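Local structure of peroxiredoxin (Akkermansia muciniphila, 6KHX) at residues L2-P7 and G147-Q152; K33-L38 and R66-V71; L140-K145 and R168-L173. The protein is a typical 2-Cys peroxiredoxin that probably reduces peroxides by means of reactive cysteine thiols. All blocks are in the same frame, centred on the assembly; numbering follows the deposited sequence.

Contact 1: residues L2-P7 and G147-Q152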
ATOM      1  N   LEU B   2     -13.137   8.017 -25.971  1.00 54.31           N
ATOM      2  CA  LEU B   2     -13.203   7.458 -27.322  1.00 44.26           C
ATOM      3  C   LEU B   2     -14.269   6.371 -27.343  1.00 44.84           C
ATOM      4  O   LEU B   2     -14.082   5.296 -26.765  1.00 45.58           O
ATOM      5  CB  LEU B   2     -11.854   6.906 -27.771  1.00 36.77           C
ATOM      6  CG  LEU B   2     -11.881   6.277 -29.168  1.00 35.91           C
ATOM      7  CD1 LEU B   2     -12.371   7.263 -30.212  1.00 39.21           C
ATOM      8  CD2 LEU B   2     -10.500   5.766 -29.535  1.00 32.01           C
ATOM      9  N   LEU B   3     -15.380   6.647 -28.016  1.00 37.43           N
ATOM     10  CA  LEU B   3     -16.490   5.716 -28.048  1.00 34.21           C
ATOM     11  C   LEU B   3     -16.651   4.987 -29.374  1.00 35.57           C
ATOM     12  O   LEU B   3     -17.463   4.059 -29.443  1.00 36.30           O
ATOM     13  CB  LEU B   3     -17.792   6.457 -27.714  1.00 33.25           C
ATOM     14  CG  LEU B   3     -17.877   6.994 -26.284  1.00 32.77           C
ATOM     15  CD1 LEU B   3     -19.156   7.797 -26.079  1.00 27.50           C
ATOM     16  CD2 LEU B   3     -17.782   5.868 -25.273  1.00 28.82           C
ATOM     17  N   ILE B   4     -15.899   5.362 -30.415  1.00 33.78           N
ATOM     18  CA  ILE B   4     -16.058   4.729 -31.724  1.00 34.67           C
ATOM     19  C   ILE B   4     -15.771   3.237 -31.623  1.00 36.98           C
ATOM     20  O   ILE B   4     -14.722   2.816 -31.122  1.00 38.53           O
ATOM     21  CB  ILE B   4     -15.153   5.398 -32.768  1.00 32.63           C
ATOM     22  CG1 ILE B   4     -15.529   6.868 -32.919  1.00 35.07           C
ATOM     23  CG2 ILE B   4     -15.284   4.694 -34.110  1.00 25.46           C
ATOM     24  CD1 ILE B   4     -16.917   7.088 -33.426  1.00 28.93           C
ATOM     25  N   GLY B   5     -16.703   2.429 -32.121  1.00 32.81           N
ATOM     26  CA  GLY B   5     -16.579   0.992 -32.057  1.00 32.47           C
ATOM     27  C   GLY B   5     -17.019   0.382 -30.751  1.00 35.13           C
ATOM     28  O   GLY B   5     -16.971  -0.848 -30.614  1.00 35.99           O
ATOM     29  N   LYS B   6     -17.468   1.193 -29.800  1.00 29.44           N
ATOM     30  CA  LYS B   6     -17.877   0.757 -28.480  1.00 29.97           C
ATOM     31  C   LYS B   6     -19.349   1.070 -28.263  1.00 31.73           C
ATOM     32  O   LYS B   6     -19.905   1.961 -28.914  1.00 30.09           O
ATOM     33  CB  LYS B   6     -17.034   1.448 -27.400  1.00 29.59           C
ATOM     34  CG  LYS B   6     -15.576   1.065 -27.431  1.00 33.36           C
ATOM     35  CD  LYS B   6     -14.751   1.966 -26.540  1.00 44.75           C
ATOM     36  CE  LYS B   6     -13.263   1.730 -26.756  1.00 56.77           C
ATOM     37  NZ  LYS B   6     -12.453   2.810 -26.129  1.00 57.21           N
ATOM     38  N   PRO B   7     -20.017   0.353 -27.360  1.00 31.92           N
ATOM     39  CA  PRO B   7     -21.434   0.641 -27.106  1.00 29.72           C
ATOM     40  C   PRO B   7     -21.629   2.035 -26.528  1.00 30.57           C
ATOM     41  O   PRO B   7     -20.856   2.496 -25.683  1.00 33.36           O
ATOM     42  CB  PRO B   7     -21.849  -0.448 -26.107  1.00 22.97           C
ATOM     43  CG  PRO B   7     -20.588  -1.048 -25.607  1.00 27.28           C
ATOM     44  CD  PRO B   7     -19.566  -0.869 -26.678  1.00 27.30           C
ATOM     45  N   GLY B 147     -26.392  -0.286 -31.064  1.00 32.29           N
ATOM     46  CA  GLY B 147     -26.017   0.551 -29.943  1.00 28.18           C
ATOM     47  C   GLY B 147     -24.564   0.968 -29.923  1.00 31.30           C
ATOM     48  O   GLY B 147     -24.081   1.445 -28.891  1.00 33.21           O
ATOM     49  N   ILE B 148     -23.852   0.808 -31.040  1.00 27.49           N
ATOM     50  CA  ILE B 148     -22.425   1.108 -31.142  1.00 29.58           C
ATOM     51  C   ILE B 148     -22.230   2.476 -31.785  1.00 32.18           C
ATOM     52  O   ILE B 148     -22.900   2.819 -32.770  1.00 30.93           O
ATOM     53  CB  ILE B 148     -21.702  -0.001 -31.930  1.00 32.00           C
ATOM     54  CG1 ILE B 148     -21.934  -1.345 -31.232  1.00 27.74           C
ATOM     55  CG2 ILE B 148     -20.215   0.302 -32.053  1.00 29.53           C
ATOM     56  CD1 ILE B 148     -21.636  -2.531 -32.083  1.00 36.86           C
ATOM     57  N   VAL B 149     -21.313   3.262 -31.224  1.00 31.00           N
ATOM     58  CA  VAL B 149     -21.018   4.600 -31.726  1.00 29.40           C
ATOM     59  C   VAL B 149     -20.167   4.488 -32.985  1.00 28.17           C
ATOM     60  O   VAL B 149     -19.096   3.873 -32.973  1.00 32.12           O
ATOM     61  CB  VAL B 149     -20.309   5.450 -30.657  1.00 29.37           C
ATOM     62  CG1 VAL B 149     -19.945   6.829 -31.217  1.00 28.86           C
ATOM     63  CG2 VAL B 149     -21.183   5.595 -29.411  1.00 24.29           C
ATOM     64  N   ARG B 150     -20.635   5.105 -34.075  1.00 29.84           N
ATOM     65  CA  ARG B 150     -19.925   5.092 -35.345  1.00 31.60           C
ATOM     66  C   ARG B 150     -19.356   6.446 -35.735  1.00 33.07           C
ATOM     67  O   ARG B 150     -18.455   6.500 -36.581  1.00 33.32           O
ATOM     68  CB  ARG B 150     -20.853   4.608 -36.467  1.00 28.06           C
ATOM     69  CG  ARG B 150     -21.360   3.201 -36.258  1.00 31.44           C
ATOM     70  CD  ARG B 150     -20.186   2.250 -36.320  1.00 30.96           C
ATOM     71  NE  ARG B 150     -20.563   0.879 -36.014  1.00 30.92           N
ATOM     72  CZ  ARG B 150     -19.685  -0.099 -35.835  1.00 38.24           C
ATOM     73  NH1 ARG B 150     -18.385   0.161 -35.927  1.00 37.92           N
ATOM     74  NH2 ARG B 150     -20.099  -1.329 -35.548  1.00 41.24           N
ATOM     75  N   HIS B 151     -19.819   7.523 -35.108  1.00 31.71           N
ATOM     76  CA  HIS B 151     -19.371   8.869 -35.429  1.00 30.27           C
ATOM     77  C   HIS B 151     -19.637   9.759 -34.223  1.00 30.79           C
ATOM     78  O   HIS B 151     -20.709   9.676 -33.613  1.00 28.58           O
ATOM     79  CB  HIS B 151     -20.092   9.390 -36.678  1.00 30.80           C
ATOM     80  CG  HIS B 151     -20.142  10.883 -36.780  1.00 31.55           C
ATOM     81  ND1 HIS B 151     -19.114  11.629 -37.314  1.00 30.46           N
ATOM     82  CD2 HIS B 151     -21.111  11.767 -36.438  1.00 27.52           C
ATOM     83  CE1 HIS B 151     -19.439  12.909 -37.282  1.00 34.39           C
ATOM     84  NE2 HIS B 151     -20.648  13.020 -36.759  1.00 32.96           N
ATOM     85  N   GLN B 152     -18.666  10.609 -33.886  1.00 30.09           N
ATOM     86  CA  GLN B 152     -18.855  11.567 -32.809  1.00 31.02           C
ATOM     87  C   GLN B 152     -18.177  12.880 -33.173  1.00 33.81           C
ATOM     88  O   GLN B 152     -17.175  12.909 -33.897  1.00 32.65           O
ATOM     89  CB  GLN B 152     -18.320  11.057 -31.465  1.00 25.18           C
ATOM     90  CG  GLN B 152     -16.827  10.828 -31.426  1.00 31.08           C
ATOM     91  CD  GLN B 152     -16.340  10.513 -30.025  1.00 46.27           C
ATOM     92  OE1 GLN B 152     -16.170   9.345 -29.657  1.00 44.41           O
ATOM     93  NE2 GLN B 152     -16.148  11.557 -29.218  1.00 46.15           N
TER
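G5 and K6 together grip both polar backbone atoms of V149: G5 N donates to V149 O over 2.9 Å, and V149 N returns a nearly straight bond to K6 O (3.0 Å, 171° at the hydrogen). What puts G5 N and K6 O on the strand is a type II beta turn from L3 to K6, closed by its own backbone bond from K6 N to L3 O. G5 has a positive phi there, at which a CB would be jammed against I4 O. The third bond uses a side chain: Q152 has its CG between backbone N and carbonyl carbon (chi1 64°) and runs extended from there, which carries OE1 up to L3 N at 3.3 Å, almost in line with the amide C=O. L2 O is taken by K6 NZ within the loop, from a little off the carbonyl plane. The apolar groups fill in between. V149 CG2 rests 3.9 Å from L3 CB, while I4 CD1 lies over the peptide joining R150 to H151, 3.4 Å from H151 N, and meets V149 CG1 as well. The methyl CG2 of I148 touches G5 C at 3.5 Å and also sits 3.8 Å above the centre of the R150 guanidinium, covering one face. R150 makes salt bridges through NE to D144 and through NH1 to D156 of the second subunit; H151 ND1 is hydrogen-bonded to N155 OD1 of the second subunit. The N-terminal loop thus binds the first part of strand 149-155, outermost within this chain, whose H151 and Q152 pair in antiparallel fashion with a strand of the second subunit, an edge-to-edge continuation of the sheet characteristic of the B-type dimer of typical 2-Cys peroxiredoxins.

Contact 2: residues K33-L38 and R66-V71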
ATOM      1  N   LYS B  33     -33.817  -1.562 -33.660  1.00 40.76           N
ATOM      2  CA  LYS B  33     -34.940  -0.934 -34.347  1.00 38.33           C
ATOM      3  C   LYS B  33     -34.553   0.344 -35.074  1.00 38.68           C
ATOM      4  O   LYS B  33     -34.916   0.515 -36.243  1.00 38.79           O
ATOM      5  CB  LYS B  33     -36.072  -0.632 -33.353  1.00 37.93           C
ATOM      6  CG  LYS B  33     -36.542  -1.822 -32.535  1.00 46.12           C
ATOM      7  CD  LYS B  33     -37.710  -1.424 -31.648  1.00 51.20           C
ATOM      8  CE  LYS B  33     -38.170  -2.565 -30.761  1.00 57.89           C
ATOM      9  NZ  LYS B  33     -39.215  -2.099 -29.801  1.00 61.39           N
ATOM     10  N   LYS B  34     -33.833   1.258 -34.420  1.00 42.20           N
ATOM     11  CA  LYS B  34     -33.506   2.541 -35.028  1.00 42.23           C
ATOM     12  C   LYS B  34     -32.061   2.934 -34.728  1.00 34.91           C
ATOM     13  O   LYS B  34     -31.511   2.588 -33.681  1.00 37.51           O
ATOM     14  CB  LYS B  34     -34.453   3.643 -34.530  1.00 40.18           C
ATOM     15  CG  LYS B  34     -35.918   3.383 -34.837  1.00 36.22           C
ATOM     16  CD  LYS B  34     -36.771   4.610 -34.592  1.00 42.48           C
ATOM     17  CE  LYS B  34     -38.123   4.469 -35.285  1.00 60.22           C
ATOM     18  NZ  LYS B  34     -38.004   4.173 -36.750  1.00 52.69           N
ATOM     19  N   TYR B  35     -31.456   3.667 -35.660  1.00 34.60           N
ATOM     20  CA  TYR B  35     -30.252   4.426 -35.346  1.00 33.07           C
ATOM     21  C   TYR B  35     -30.615   5.560 -34.400  1.00 34.61           C
ATOM     22  O   TYR B  35     -31.783   5.911 -34.239  1.00 34.83           O
ATOM     23  CB  TYR B  35     -29.626   5.024 -36.604  1.00 30.19           C
ATOM     24  CG  TYR B  35     -29.343   4.036 -37.703  1.00 32.45           C
ATOM     25  CD1 TYR B  35     -30.356   3.623 -38.565  1.00 35.45           C
ATOM     26  CD2 TYR B  35     -28.066   3.526 -37.898  1.00 32.42           C
ATOM     27  CE1 TYR B  35     -30.109   2.723 -39.576  1.00 30.94           C
ATOM     28  CE2 TYR B  35     -27.810   2.621 -38.911  1.00 34.82           C
ATOM     29  CZ  TYR B  35     -28.837   2.226 -39.745  1.00 32.26           C
ATOM     30  OH  TYR B  35     -28.593   1.330 -40.754  1.00 35.57           O
ATOM     31  N   VAL B  36     -29.607   6.129 -33.748  1.00 32.70           N
ATOM     32  CA  VAL B  36     -29.829   7.256 -32.849  1.00 32.98           C
ATOM     33  C   VAL B  36     -28.828   8.352 -33.179  1.00 32.47           C
ATOM     34  O   VAL B  36     -27.625   8.095 -33.282  1.00 30.40           O
ATOM     35  CB  VAL B  36     -29.718   6.857 -31.364  1.00 34.38           C
ATOM     36  CG1 VAL B  36     -30.005   8.061 -30.478  1.00 29.60           C
ATOM     37  CG2 VAL B  36     -30.668   5.719 -31.040  1.00 32.52           C
ATOM     38  N   ILE B  37     -29.327   9.570 -33.351  1.00 31.46           N
ATOM     39  CA  ILE B  37     -28.496  10.766 -33.322  1.00 28.76           C
ATOM     40  C   ILE B  37     -28.722  11.404 -31.957  1.00 30.20           C
ATOM     41  O   ILE B  37     -29.812  11.911 -31.666  1.00 34.52           O
ATOM     42  CB  ILE B  37     -28.832  11.730 -34.466  1.00 33.08           C
ATOM     43  CG1 ILE B  37     -28.293  11.192 -35.791  1.00 28.79           C
ATOM     44  CG2 ILE B  37     -28.246  13.110 -34.201  1.00 25.54           C
ATOM     45  CD1 ILE B  37     -26.807  11.353 -35.941  1.00 30.75           C
ATOM     46  N   LEU B  38     -27.705  11.336 -31.101  1.00 28.07           N
ATOM     47  CA  LEU B  38     -27.778  11.858 -29.739  1.00 30.74           C
ATOM     48  C   LEU B  38     -26.929  13.120 -29.661  1.00 28.19           C
ATOM     49  O   LEU B  38     -25.729  13.074 -29.946  1.00 32.84           O
ATOM     50  CB  LEU B  38     -27.287  10.810 -28.736  1.00 26.99           C
ATOM     51  CG  LEU B  38     -27.139  11.230 -27.270  1.00 29.16           C
ATOM     52  CD1 LEU B  38     -28.508  11.491 -26.660  1.00 29.88           C
ATOM     53  CD2 LEU B  38     -26.378  10.188 -26.457  1.00 23.73           C
ATOM     54  N   ARG B  66     -34.973   7.781 -42.507  1.00 46.33           N
ATOM     55  CA  ARG B  66     -33.768   6.971 -42.399  1.00 39.21           C
ATOM     56  C   ARG B  66     -33.726   6.104 -41.144  1.00 39.70           C
ATOM     57  O   ARG B  66     -32.655   5.589 -40.798  1.00 34.25           O
ATOM     58  CB  ARG B  66     -32.534   7.866 -42.473  1.00 36.63           C
ATOM     59  CG  ARG B  66     -32.142   8.236 -43.891  1.00 37.61           C
ATOM     60  CD  ARG B  66     -31.215   9.424 -43.899  1.00 35.85           C
ATOM     61  NE  ARG B  66     -31.939  10.634 -44.256  1.00 42.49           N
ATOM     62  CZ  ARG B  66     -31.731  11.328 -45.368  1.00 40.78           C
ATOM     63  NH1 ARG B  66     -30.793  10.947 -46.226  1.00 38.47           N
ATOM     64  NH2 ARG B  66     -32.453  12.415 -45.609  1.00 41.82           N
ATOM     65  N   ASP B  67     -34.855   5.937 -40.452  1.00 40.40           N
ATOM     66  CA  ASP B  67     -34.929   5.080 -39.265  1.00 41.80           C
ATOM     67  C   ASP B  67     -33.969   5.561 -38.181  1.00 41.70           C
ATOM     68  O   ASP B  67     -33.304   4.766 -37.508  1.00 36.34           O
ATOM     69  CB  ASP B  67     -34.673   3.612 -39.608  1.00 45.12           C
ATOM     70  CG  ASP B  67     -35.952   2.842 -39.832  1.00 54.14           C
ATOM     71  OD1 ASP B  67     -37.032   3.473 -39.807  1.00 56.99           O
ATOM     72  OD2 ASP B  67     -35.878   1.608 -40.024  1.00 72.57           O
ATOM     73  N   VAL B  68     -33.889   6.878 -38.023  1.00 39.18           N
ATOM     74  CA  VAL B  68     -33.004   7.514 -37.060  1.00 33.64           C
ATOM     75  C   VAL B  68     -33.884   8.235 -36.058  1.00 30.26           C
ATOM     76  O   VAL B  68     -34.745   9.035 -36.440  1.00 31.86           O
ATOM     77  CB  VAL B  68     -32.022   8.488 -37.728  1.00 34.66           C
ATOM     78  CG1 VAL B  68     -31.229   9.228 -36.669  1.00 33.46           C
ATOM     79  CG2 VAL B  68     -31.098   7.746 -38.678  1.00 31.82           C
ATOM     80  N   ALA B  69     -33.706   7.913 -34.786  1.00 33.65           N
ATOM     81  CA  ALA B  69     -34.342   8.636 -33.704  1.00 29.32           C
ATOM     82  C   ALA B  69     -33.428   9.779 -33.294  1.00 32.08           C
ATOM     83  O   ALA B  69     -32.223   9.577 -33.103  1.00 36.94           O
ATOM     84  CB  ALA B  69     -34.605   7.706 -32.524  1.00 22.37           C
ATOM     85  N   VAL B  70     -33.990  10.978 -33.181  1.00 32.16           N
ATOM     86  CA  VAL B  70     -33.239  12.153 -32.757  1.00 36.80           C
ATOM     87  C   VAL B  70     -33.500  12.366 -31.273  1.00 39.02           C
ATOM     88  O   VAL B  70     -34.661  12.432 -30.842  1.00 37.85           O
ATOM     89  CB  VAL B  70     -33.633  13.389 -33.580  1.00 33.20           C
ATOM     90  CG1 VAL B  70     -32.946  14.629 -33.039  1.00 38.13           C
ATOM     91  CG2 VAL B  70     -33.288  13.172 -35.029  1.00 35.41           C
ATOM     92  N   VAL B  71     -32.426  12.465 -30.487  1.00 30.72           N
ATOM     93  CA  VAL B  71     -32.524  12.634 -29.041  1.00 31.04           C
ATOM     94  C   VAL B  71     -31.576  13.751 -28.633  1.00 32.53           C
ATOM     95  O   VAL B  71     -30.378  13.693 -28.940  1.00 32.74           O
ATOM     96  CB  VAL B  71     -32.182  11.340 -28.277  1.00 31.34           C
ATOM     97  CG1 VAL B  71     -32.332  11.546 -26.777  1.00 24.96           C
ATOM     98  CG2 VAL B  71     -33.034  10.172 -28.745  1.00 21.49           C
TER
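V68 holds CG1 anti to its backbone N (chi1 174°), which spreads its two methyls along strand 35-38: CG1 meets I37 CG1 at 3.6 Å, and CG2 meets Y35 CB at 3.7 Å. Y35 turns its ring anti to its own carbonyl carbon (chi1 -54°), bringing CD1 alongside D67, whose carbonyl O lies at the ring edge, in plane. These side chains belong to the central parallel pair of the thioredoxin-fold sheet, strands 35-40 and 68-74, joined by a beta-alpha-beta crossover through helices 48-58 and 60-65. The short strand axes approach to 4.4 Å at 23°. Y35 through L38 stand in register with V68 through V71, and the ladder alternates: Y35 N to D67 O, which is bent at the hydrogen, then A69 N to Y35 O, I37 N to A69 O and V71 N to I37 O. Side chains fall on two faces. Y35, I37, V68 and V70 face helices 163-179 and 60-65, where V170 and F63 press on V68. V36, A69, L38 and V71 line the other, with L38 CD1 touching V71 CG1 at 3.8 Å and F30 packing on V36 and A69. Y35 OH is hydrogen-bonded to E177 OE1, and its ring lies against L173 and Q174; with an alanine here, E177 would probably lose its hydroxyl partner and a gap would open between the sheet and helix 163-179. D67, with positive phi, is the C-prime residue of the Schellman motif that ends helix 60-65, and so turns the chain into the strand. Its side chain crosses that of K34 at about a right angle; the lysine, bent at its last torsion, brings NZ to D67 OD1 at 3.3 Å in a salt bridge.

Contact 3: residues L140-K145 and R168-L173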
ATOM      1  N   LEU B 140     -22.153  15.420 -30.401  1.00 25.33           N
ATOM      2  CA  LEU B 140     -23.087  14.682 -31.244  1.00 29.40           C
ATOM      3  C   LEU B 140     -22.544  13.288 -31.516  1.00 29.19           C
ATOM      4  O   LEU B 140     -21.349  13.118 -31.777  1.00 27.61           O
ATOM      5  CB  LEU B 140     -23.366  15.414 -32.567  1.00 25.42           C
ATOM      6  CG  LEU B 140     -24.376  14.740 -33.503  1.00 29.50           C
ATOM      7  CD1 LEU B 140     -25.293  15.767 -34.163  1.00 26.52           C
ATOM      8  CD2 LEU B 140     -23.667  13.895 -34.558  1.00 23.30           C
ATOM      9  N   PHE B 141     -23.426  12.291 -31.428  1.00 25.45           N
ATOM     10  CA  PHE B 141     -23.057  10.893 -31.604  1.00 30.49           C
ATOM     11  C   PHE B 141     -24.034  10.210 -32.545  1.00 31.89           C
ATOM     12  O   PHE B 141     -25.255  10.395 -32.434  1.00 32.47           O
ATOM     13  CB  PHE B 141     -23.025  10.125 -30.268  1.00 25.49           C
ATOM     14  CG  PHE B 141     -22.115  10.733 -29.244  1.00 27.06           C
ATOM     15  CD1 PHE B 141     -22.528  11.819 -28.484  1.00 26.16           C
ATOM     16  CD2 PHE B 141     -20.838  10.237 -29.061  1.00 23.73           C
ATOM     17  CE1 PHE B 141     -21.690  12.387 -27.555  1.00 26.08           C
ATOM     18  CE2 PHE B 141     -19.991  10.802 -28.133  1.00 26.75           C
ATOM     19  CZ  PHE B 141     -20.417  11.876 -27.377  1.00 29.40           C
ATOM     20  N   LEU B 142     -23.481   9.422 -33.468  1.00 29.07           N
ATOM     21  CA  LEU B 142     -24.251   8.518 -34.312  1.00 30.62           C
ATOM     22  C   LEU B 142     -24.135   7.107 -33.740  1.00 32.98           C
ATOM     23  O   LEU B 142     -23.027   6.575 -33.607  1.00 27.10           O
ATOM     24  CB  LEU B 142     -23.747   8.560 -35.752  1.00 25.92           C
ATOM     25  CG  LEU B 142     -24.463   7.574 -36.678  1.00 28.11           C
ATOM     26  CD1 LEU B 142     -25.971   7.820 -36.633  1.00 26.63           C
ATOM     27  CD2 LEU B 142     -23.927   7.656 -38.098  1.00 24.69           C
ATOM     28  N   ILE B 143     -25.273   6.513 -33.388  1.00 31.58           N
ATOM     29  CA  ILE B 143     -25.346   5.195 -32.770  1.00 35.10           C
ATOM     30  C   ILE B 143     -26.112   4.278 -33.713  1.00 31.30           C
ATOM     31  O   ILE B 143     -27.232   4.608 -34.117  1.00 33.35           O
ATOM     32  CB  ILE B 143     -26.038   5.270 -31.396  1.00 34.08           C
ATOM     33  CG1 ILE B 143     -25.357   6.316 -30.508  1.00 30.18           C
ATOM     34  CG2 ILE B 143     -26.046   3.922 -30.724  1.00 29.62           C
ATOM     35  CD1 ILE B 143     -26.182   6.721 -29.310  1.00 27.11           C
ATOM     36  N   ASP B 144     -25.519   3.138 -34.073  1.00 29.26           N
ATOM     37  CA  ASP B 144     -26.192   2.247 -35.012  1.00 29.74           C
ATOM     38  C   ASP B 144     -27.222   1.384 -34.274  1.00 33.46           C
ATOM     39  O   ASP B 144     -27.436   1.514 -33.064  1.00 29.17           O
ATOM     40  CB  ASP B 144     -25.176   1.425 -35.818  1.00 27.21           C
ATOM     41  CG  ASP B 144     -24.422   0.376 -34.995  1.00 34.95           C
ATOM     42  OD1 ASP B 144     -24.876  -0.031 -33.902  1.00 31.82           O
ATOM     43  OD2 ASP B 144     -23.339  -0.050 -35.462  1.00 34.70           O
ATOM     44  N   LYS B 145     -27.889   0.498 -35.017  1.00 36.16           N
ATOM     45  CA  LYS B 145     -28.954  -0.299 -34.423  1.00 33.61           C
ATOM     46  C   LYS B 145     -28.438  -1.290 -33.386  1.00 34.14           C
ATOM     47  O   LYS B 145     -29.239  -1.823 -32.612  1.00 34.26           O
ATOM     48  CB  LYS B 145     -29.742  -1.033 -35.505  1.00 34.53           C
ATOM     49  CG  LYS B 145     -30.645  -0.127 -36.320  1.00 36.39           C
ATOM     50  CD  LYS B 145     -31.483  -0.941 -37.289  1.00 42.00           C
ATOM     51  CE  LYS B 145     -32.381  -0.072 -38.144  1.00 38.15           C
ATOM     52  NZ  LYS B 145     -33.182  -0.911 -39.073  1.00 41.87           N
ATOM     53  N   ARG B 168     -25.506  13.435 -43.651  1.00 33.47           N
ATOM     54  CA  ARG B 168     -24.516  12.854 -44.554  1.00 32.48           C
ATOM     55  C   ARG B 168     -23.831  11.659 -43.911  1.00 34.08           C
ATOM     56  O   ARG B 168     -23.628  10.626 -44.559  1.00 34.14           O
ATOM     57  CB  ARG B 168     -23.478  13.902 -44.950  1.00 30.26           C
ATOM     58  CG  ARG B 168     -22.574  13.465 -46.085  1.00 34.49           C
ATOM     59  CD  ARG B 168     -21.380  14.386 -46.245  1.00 34.40           C
ATOM     60  NE  ARG B 168     -20.366  14.152 -45.222  1.00 38.14           N
ATOM     61  CZ  ARG B 168     -19.395  13.248 -45.331  1.00 36.05           C
ATOM     62  NH1 ARG B 168     -19.310  12.500 -46.422  1.00 38.08           N
ATOM     63  NH2 ARG B 168     -18.506  13.091 -44.356  1.00 29.95           N
ATOM     64  N   VAL B 169     -23.467  11.783 -42.632  1.00 31.43           N
ATOM     65  CA  VAL B 169     -22.825  10.674 -41.939  1.00 31.76           C
ATOM     66  C   VAL B 169     -23.799   9.510 -41.775  1.00 33.00           C
ATOM     67  O   VAL B 169     -23.411   8.341 -41.893  1.00 29.07           O
ATOM     68  CB  VAL B 169     -22.259  11.149 -40.586  1.00 34.77           C
ATOM     69  CG1 VAL B 169     -21.623   9.997 -39.853  1.00 33.23           C
ATOM     70  CG2 VAL B 169     -21.225  12.237 -40.803  1.00 38.31           C
ATOM     71  N   VAL B 170     -25.077   9.805 -41.520  1.00 29.56           N
ATOM     72  CA  VAL B 170     -26.078   8.741 -41.461  1.00 28.11           C
ATOM     73  C   VAL B 170     -26.134   7.991 -42.785  1.00 34.27           C
ATOM     74  O   VAL B 170     -26.130   6.753 -42.821  1.00 40.40           O
ATOM     75  CB  VAL B 170     -27.455   9.313 -41.087  1.00 31.19           C
ATOM     76  CG1 VAL B 170     -28.541   8.277 -41.343  1.00 28.23           C
ATOM     77  CG2 VAL B 170     -27.471   9.752 -39.633  1.00 32.79           C
ATOM     78  N   ASP B 171     -26.191   8.732 -43.895  1.00 33.67           N
ATOM     79  CA  ASP B 171     -26.256   8.093 -45.205  1.00 34.80           C
ATOM     80  C   ASP B 171     -25.009   7.266 -45.471  1.00 35.31           C
ATOM     81  O   ASP B 171     -25.094   6.175 -46.042  1.00 39.50           O
ATOM     82  CB  ASP B 171     -26.469   9.135 -46.306  1.00 29.93           C
ATOM     83  CG  ASP B 171     -27.891   9.674 -46.332  1.00 39.76           C
ATOM     84  OD1 ASP B 171     -28.811   8.969 -45.851  1.00 41.82           O
ATOM     85  OD2 ASP B 171     -28.097  10.797 -46.840  1.00 44.23           O
ATOM     86  N   ALA B 172     -23.840   7.759 -45.060  1.00 29.96           N
ATOM     87  CA  ALA B 172     -22.619   6.987 -45.263  1.00 32.31           C
ATOM     88  C   ALA B 172     -22.640   5.691 -44.452  1.00 35.61           C
ATOM     89  O   ALA B 172     -22.287   4.621 -44.967  1.00 36.99           O
ATOM     90  CB  ALA B 172     -21.397   7.830 -44.904  1.00 24.25           C
ATOM     91  N   LEU B 173     -23.055   5.764 -43.185  1.00 31.07           N
ATOM     92  CA  LEU B 173     -23.114   4.556 -42.368  1.00 34.89           C
ATOM     93  C   LEU B 173     -24.075   3.541 -42.973  1.00 37.25           C
ATOM     94  O   LEU B 173     -23.751   2.351 -43.087  1.00 33.43           O
ATOM     95  CB  LEU B 173     -23.532   4.894 -40.936  1.00 32.11           C
ATOM     96  CG  LEU B 173     -23.820   3.644 -40.091  1.00 32.18           C
ATOM     97  CD1 LEU B 173     -22.556   2.830 -39.926  1.00 26.09           C
ATOM     98  CD2 LEU B 173     -24.429   3.974 -38.731  1.00 34.23           C
TER
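Helix 163-179 packs on one face of the thioredoxin-fold sheet, and here its 168-173 turns meet strand 140-143 in the helix-on-sheet packing of an alpha/beta fold. The short axes approach to 10.0 Å, their directions 22° apart (signed crossing angle -22°). L142 carries the contact. With CG anti to the backbone N (chi1 177°), its isobutyl group projects at the helix and divides its two methyls among three side chains of one helical face. The L142 and V169 side chains slide past each other in opposite directions, L142 CD2 lying 3.7 Å from V169 CG1 and also meeting L173 CD2 at 3.8 Å; the L142 and V170 side chains cross at about a right angle, L142 CD1 3.9 Å from V170 CG2. L173 CD2 also reaches D144 CB, just past the end of the strand, at 3.9 Å. H151 packs against both L142 and V169, and I37 backs L142 from the neighbouring strand. At D144 only the methylene faces L173, while OD1 accepts from the backbone N of D146 and of I148. The backbone N and O of L142 are committed to strand 149-155. Only apolar contacts join helix and strand across these segments, so the interface is probably held by dispersion and exclusion of water; the D144 carboxylate is bonded to the turn that follows the strand.

Overall arrangement
The three contacts span one sheet and the layers bound to it. Contacts 2 and 3 are the closest pair, with centres 8 Å apart: V36 pairs with I143 through the backbone, and R66 NH1 reaches D171 OD2 at 2.8 Å. Contacts 1 and 3, centres 10 Å apart, meet across the neighbouring strands 138-143 and 149-155, with H151 CG 3.5 Å from V169 CG1. Contacts 1 and 2 do not touch; about 6 Å separates their nearest atoms, with strand 138-143 lying between. Contacts 1 and 3 also meet the second subunit. Strand 35-40 of contact 2 leads toward helix 48-58, near whose start peroxiredoxins carry the peroxidatic cysteine.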